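Local coordinates for cutinase-like protein (Cryptococcus sp., PDB 2CZQ) that probably hydrolyses carboxylic esters, as a cutinase-like enzyme built on the alpha/beta hydrolase fold, at residues Gln8-Asn13 with Ile64-Ser69; Ala103-Val108 with Val154-Asp159. One frame throughout, in Å; residues are numbered along the deposited sequence. Where two conformers were deposited one is given.

Contact 1: Gln8-Asn13 with Ile64-Ser69; sequences QYVLIN and IRRINS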
loop_
_atom_site.group_PDB
_atom_site.type_symbol
_atom_site.label_atom_id
_atom_site.label_comp_id
_atom_site.label_asym_id
_atom_site.label_seq_id
_atom_site.Cartn_x
_atom_site.Cartn_y
_atom_site.Cartn_z
ATOM N N GLN A 8 -6.969 -9.528 15.499
ATOM C CA GLN A 8 -6.656 -10.244 14.274
ATOM C C GLN A 8 -6.547 -9.226 13.155
ATOM O O GLN A 8 -7.384 -8.323 13.038
ATOM C CB GLN A 8 -7.735 -11.269 13.938
ATOM C CG GLN A 8 -7.402 -12.105 12.716
ATOM C CD GLN A 8 -8.454 -13.151 12.445
ATOM O OE1 GLN A 8 -9.640 -12.839 12.338
ATOM N NE2 GLN A 8 -8.030 -14.399 12.334
ATOM N N TYR A 9 -5.519 -9.371 12.333
ATOM C CA TYR A 9 -5.354 -8.465 11.207
ATOM C C TYR A 9 -4.667 -9.157 10.043
ATOM O O TYR A 9 -3.988 -10.170 10.214
ATOM C CB TYR A 9 -4.585 -7.199 11.625
ATOM C CG TYR A 9 -3.155 -7.475 12.009
ATOM C CD1 TYR A 9 -2.822 -7.811 13.320
ATOM C CD2 TYR A 9 -2.138 -7.427 11.059
ATOM C CE1 TYR A 9 -1.512 -8.085 13.677
ATOM C CE2 TYR A 9 -0.827 -7.695 11.399
ATOM C CZ TYR A 9 -0.518 -8.027 12.706
ATOM O OH TYR A 9 0.787 -8.308 13.019
ATOM N N VAL A 10 -4.853 -8.586 8.859
ATOM C CA VAL A 10 -4.242 -9.098 7.646
ATOM C C VAL A 10 -3.519 -7.953 6.951
ATOM O O VAL A 10 -4.080 -6.865 6.770
ATOM C CB VAL A 10 -5.282 -9.711 6.685
ATOM C CG1 VAL A 10 -4.592 -10.426 5.537
ATOM C CG2 VAL A 10 -6.203 -10.669 7.420
ATOM N N LEU A 11 -2.273 -8.225 6.577
ATOM C CA LEU A 11 -1.477 -7.332 5.750
ATOM C C LEU A 11 -1.630 -7.837 4.325
ATOM O O LEU A 11 -1.019 -8.834 3.938
ATOM C CB LEU A 11 -0.012 -7.347 6.204
ATOM C CG LEU A 11 0.222 -7.112 7.704
ATOM C CD1 LEU A 11 1.689 -7.282 8.059
ATOM C CD2 LEU A 11 -0.275 -5.738 8.142
ATOM N N ILE A 12 -2.511 -7.187 3.573
ATOM C CA ILE A 12 -2.769 -7.565 2.194
ATOM C C ILE A 12 -1.789 -6.782 1.345
ATOM O O ILE A 12 -1.829 -5.550 1.334
ATOM C CB ILE A 12 -4.226 -7.225 1.789
ATOM C CG1 ILE A 12 -5.230 -8.081 2.573
ATOM C CG2 ILE A 12 -4.418 -7.380 0.270
ATOM C CD1 ILE A 12 -6.688 -7.687 2.371
ATOM N N ASN A 13 -0.907 -7.491 0.648
ATOM C CA ASN A 13 0.093 -6.819 -0.170
ATOM C C ASN A 13 0.014 -7.257 -1.617
ATOM O O ASN A 13 -0.098 -8.454 -1.914
ATOM C CB ASN A 13 1.509 -6.989 0.404
ATOM C CG ASN A 13 2.089 -8.370 0.155
ATOM O OD1 ASN A 13 2.921 -8.550 -0.738
ATOM N ND2 ASN A 13 1.656 -9.352 0.940
ATOM N N ILE A 64 -10.126 -7.035 -2.753
ATOM C CA ILE A 64 -11.472 -6.846 -2.237
ATOM C C ILE A 64 -12.071 -8.178 -1.789
ATOM O O ILE A 64 -12.727 -8.248 -0.749
ATOM C CB ILE A 64 -12.345 -6.102 -3.267
ATOM C CG1 ILE A 64 -11.818 -4.671 -3.452
ATOM C CG2 ILE A 64 -13.805 -6.103 -2.828
ATOM C CD1 ILE A 64 -12.465 -3.898 -4.585
ATOM N N ARG A 65 -11.808 -9.237 -2.554
ATOM C CA ARG A 65 -12.230 -10.585 -2.178
ATOM C C ARG A 65 -11.708 -10.956 -0.788
ATOM O O ARG A 65 -12.468 -11.448 0.055
ATOM C CB ARG A 65 -11.778 -11.609 -3.222
ATOM C CG ARG A 65 -11.998 -13.069 -2.831
ATOM C CD ARG A 65 -10.950 -14.016 -3.405
ATOM N NE ARG A 65 -10.092 -14.606 -2.378
ATOM C CZ ARG A 65 -9.052 -14.005 -1.803
ATOM N NH1 ARG A 65 -8.716 -12.768 -2.131
ATOM N NH2 ARG A 65 -8.345 -14.648 -0.883
ATOM N N ARG A 66 -10.419 -10.723 -0.546
ATOM C CA ARG A 66 -9.830 -11.055 0.748
ATOM C C ARG A 66 -10.445 -10.228 1.873
ATOM O O ARG A 66 -10.720 -10.757 2.953
ATOM C CB ARG A 66 -8.302 -10.907 0.735
ATOM C CG ARG A 66 -7.625 -11.319 2.036
ATOM C CD ARG A 66 -7.806 -12.789 2.350
ATOM N NE ARG A 66 -7.243 -13.226 3.623
ATOM C CZ ARG A 66 -7.849 -13.118 4.806
ATOM N NH1 ARG A 66 -9.036 -12.534 4.911
ATOM N NH2 ARG A 66 -7.259 -13.601 5.892
ATOM N N ILE A 67 -10.660 -8.939 1.621
ATOM C CA ILE A 67 -11.289 -8.072 2.613
ATOM C C ILE A 67 -12.664 -8.616 2.997
ATOM O O ILE A 67 -12.982 -8.774 4.181
ATOM C CB ILE A 67 -11.411 -6.629 2.083
ATOM C CG1 ILE A 67 -10.032 -5.978 1.985
ATOM C CG2 ILE A 67 -12.360 -5.800 2.963
ATOM C CD1 ILE A 67 -10.038 -4.666 1.223
ATOM N N ASN A 68 -13.481 -8.901 1.989
ATOM C CA ASN A 68 -14.846 -9.329 2.239
ATOM C C ASN A 68 -14.927 -10.722 2.852
ATOM O O ASN A 68 -15.747 -10.961 3.737
ATOM C CB ASN A 68 -15.685 -9.210 0.971
ATOM C CG ASN A 68 -15.957 -7.761 0.586
ATOM O OD1 ASN A 68 -15.980 -6.871 1.434
ATOM N ND2 ASN A 68 -16.159 -7.523 -0.704
ATOM N N SER A 69 -14.061 -11.632 2.415
ATOM C CA SER A 69 -14.051 -12.977 2.990
ATOM C C SER A 69 -13.661 -12.940 4.463
ATOM O O SER A 69 -14.247 -13.656 5.281
ATOM C CB SER A 69 -13.074 -13.882 2.237
ATOM O OG SER A 69 -13.507 -14.132 0.916
#
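Ile12 and Val10, two residues apart on the strand 9-14, reach out from the same face of the central parallel sheet to meet Arg66 and Ile67 on the helix 57-73, a sheet-covering helix of the alpha/beta hydrolase fold. Strand and helix run nearly antiparallel, at 168°, and the axes of the two short segments come within 10.1 Å. Branched aliphatic residues suit the strand here: branched at CB, they carry their bulk close to the backbone, which favours the extended chain, and they fill the layer between sheet and helix. Ile12 does so with its far end. Its CG1 branch stands anti to the carbonyl carbon (chi1 -66°) and runs on extended, carrying CD1 between two helix side chains. CD1 lies 3.8 Å from Ile67 CG1, where the two isoleucines cross at about a right angle, and also 3.8 Å from CG of Arg66, within that residue's aliphatic stem.

Arg66 has a double task, and its length and mixed character suit it to both. The methylenes next to the helix behave as a hydrophobic residue against Ile12. The chain then bends at chi2 (64°), which turns the guanidinium along the strand towards Val10, whose side chain approaches from the opposite direction. Val10 places its methyls over one face of the flat group, while the N-H bonds, which lie in the plane, remain able to serve polar partners. One such partner is a bound citric acid molecule, probably from the crystallisation liquor, which accepts a hydrogen bond from NH2. Tyr44, on the neighbouring strand 41-45, also touches Arg66. That face of the guanidinium is met most closely by Val10 CG2, 3.5 Å from Arg66 NH2 and 3.9 Å from Arg66 CZ.

Contact 2: Ala103-Val108 with Val154-Asp159; sequences AAFNAV and VSKTLD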
loop_
_atom_site.group_PDB
_atom_site.type_symbol
_atom_site.label_atom_id
_atom_site.label_comp_id
_atom_site.label_asym_id
_atom_site.label_seq_id
_atom_site.Cartn_x
_atom_site.Cartn_y
_atom_site.Cartn_z
ATOM N N ALA A 103 -18.563 -1.269 5.798
ATOM C CA ALA A 103 -17.781 -2.225 6.573
ATOM C C ALA A 103 -16.343 -2.372 6.094
ATOM O O ALA A 103 -15.419 -2.396 6.913
ATOM C CB ALA A 103 -18.474 -3.578 6.600
ATOM N N ALA A 104 -16.156 -2.484 4.780
ATOM C CA ALA A 104 -14.817 -2.660 4.230
ATOM C C ALA A 104 -13.966 -1.430 4.516
ATOM O O ALA A 104 -12.850 -1.548 5.014
ATOM C CB ALA A 104 -14.873 -2.956 2.745
ATOM N N PHE A 105 -14.505 -0.245 4.232
ATOM C CA PHE A 105 -13.805 0.993 4.538
ATOM C C PHE A 105 -13.386 1.042 6.005
ATOM O O PHE A 105 -12.241 1.354 6.321
ATOM C CB PHE A 105 -14.679 2.203 4.213
ATOM C CG PHE A 105 -14.043 3.512 4.577
ATOM C CD1 PHE A 105 -13.112 4.099 3.727
ATOM C CD2 PHE A 105 -14.349 4.149 5.778
ATOM C CE1 PHE A 105 -12.510 5.306 4.052
ATOM C CE2 PHE A 105 -13.746 5.359 6.113
ATOM C CZ PHE A 105 -12.823 5.937 5.248
ATOM N N ASN A 106 -14.320 0.742 6.903
ATOM C CA ASN A 106 -14.046 0.810 8.330
ATOM C C ASN A 106 -12.960 -0.169 8.776
ATOM O O ASN A 106 -12.173 0.141 9.669
ATOM C CB ASN A 106 -15.324 0.571 9.136
ATOM C CG ASN A 106 -16.317 1.719 9.031
ATOM O OD1 ASN A 106 -15.968 2.846 8.672
ATOM N ND2 ASN A 106 -17.571 1.431 9.350
ATOM N N ALA A 107 -12.920 -1.342 8.147
ATOM C CA ALA A 107 -11.976 -2.396 8.520
ATOM C C ALA A 107 -10.551 -2.117 8.047
ATOM O O ALA A 107 -9.585 -2.621 8.638
ATOM C CB ALA A 107 -12.448 -3.742 7.989
ATOM N N VAL A 108 -10.421 -1.341 6.971
ATOM C CA VAL A 108 -9.103 -0.986 6.460
ATOM C C VAL A 108 -8.564 0.172 7.291
ATOM O O VAL A 108 -9.012 1.320 7.166
ATOM C CB VAL A 108 -9.121 -0.635 4.960
ATOM C CG1 VAL A 108 -7.724 -0.243 4.502
ATOM C CG2 VAL A 108 -9.625 -1.819 4.137
ATOM N N VAL A 154 -7.443 9.569 2.118
ATOM C CA VAL A 154 -6.133 10.197 2.270
ATOM C C VAL A 154 -5.629 10.189 3.719
ATOM O O VAL A 154 -4.445 9.949 3.959
ATOM C CB VAL A 154 -6.130 11.619 1.665
ATOM C CG1 VAL A 154 -4.865 12.380 2.038
ATOM C CG2 VAL A 154 -6.274 11.546 0.148
ATOM N N SER A 155 -6.522 10.429 4.677
ATOM C CA SER A 155 -6.117 10.553 6.076
ATOM C C SER A 155 -5.560 9.268 6.691
ATOM O O SER A 155 -4.896 9.323 7.724
ATOM C CB SER A 155 -7.260 11.095 6.929
ATOM O OG SER A 155 -8.273 10.124 7.091
ATOM N N LYS A 156 -5.821 8.123 6.065
ATOM C CA LYS A 156 -5.253 6.867 6.551
ATOM C C LYS A 156 -4.379 6.181 5.496
ATOM O O LYS A 156 -4.167 4.974 5.538
ATOM C CB LYS A 156 -6.332 5.937 7.116
ATOM C CG LYS A 156 -7.368 5.491 6.115
ATOM C CD LYS A 156 -8.449 4.687 6.817
ATOM C CE LYS A 156 -9.593 4.380 5.872
ATOM N NZ LYS A 156 -10.622 3.503 6.506
ATOM N N THR A 157 -3.852 6.980 4.572
ATOM C CA THR A 157 -2.933 6.512 3.548
ATOM C C THR A 157 -1.567 7.155 3.743
ATOM O O THR A 157 -1.456 8.308 4.174
ATOM C CB THR A 157 -3.494 6.865 2.154
ATOM O OG1 THR A 157 -4.738 6.182 1.954
ATOM C CG2 THR A 157 -2.591 6.361 1.027
ATOM N N LEU A 158 -0.536 6.390 3.413
ATOM C CA LEU A 158 0.804 6.907 3.256
ATOM C C LEU A 158 1.258 6.468 1.878
ATOM O O LEU A 158 1.327 5.265 1.603
ATOM C CB LEU A 158 1.737 6.329 4.313
ATOM C CG LEU A 158 2.091 7.161 5.543
ATOM C CD1 LEU A 158 3.191 6.448 6.308
ATOM C CD2 LEU A 158 2.516 8.587 5.206
ATOM N N ASP A 159 1.504 7.442 1.005
ATOM C CA ASP A 159 1.959 7.183 -0.356
ATOM C C ASP A 159 3.417 7.626 -0.460
ATOM O O ASP A 159 3.726 8.822 -0.548
ATOM C CB ASP A 159 1.067 7.894 -1.373
ATOM C CG ASP A 159 1.317 7.433 -2.789
ATOM O OD1 ASP A 159 2.245 6.612 -2.993
ATOM O OD2 ASP A 159 0.625 7.849 -3.748
#
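Where the short helix 103-107 passes straight into the strand 108-114 of the alpha/beta hydrolase sheet, backbone carbonyls are left near the helix's C-terminal end, and Lys156, just before the strand 157-160, reaches across to them. Its ammonium group gives two hydrogen bonds, NZ to Phe105 O at 2.7 Å and NZ to Val108 O at 2.8 Å. The second runs nearly along the C=O axis, whereas for the first the nitrogen sits 37° out of the carbonyl plane. A long, flexible cation suits this place, since the negative end of a helix dipole should favour positive charge. The two strands concerned are neighbours in the parallel sheet, so the lysine adds a side-chain link between elements already joined by their backbones. Lys156 begins with CG between the backbone N and carbonyl carbon (chi1 63°) and is extended from there to NZ. Phe105 supplies an aromatic lid: the ring centroid is 3.5 Å from Lys156 NZ, only 9° off the ring normal, a cation-pi contact. Trp153 packs edge-to-face with the same ring. Alongside the charge, Lys156 CE adds a CH-pi contact, lying 3.6 Å from Phe105 CE1.

How the contacts relate
Starting at the N terminus, the chain lays down the strand 9-14, passes through the helix 28-37 and the edge strand 41-45, and returns in the helix 57-73, where contact 1 closes the first loop. After the strand 78-84 and the helix 86-98, contact 2 opens at the helix 103-107 and closes on the way into the strand 157-160, the segments being 46 residues apart at their closest ends. The loops therefore follow in series, neither nested nor crossed. In space they adjoin, with centres about 13 Å apart: Ile67 packs by CG2 on CB of Ala104 and by CD1 towards CG2 of Val108. The helix 57-73 thus joins the two regions of one sheet.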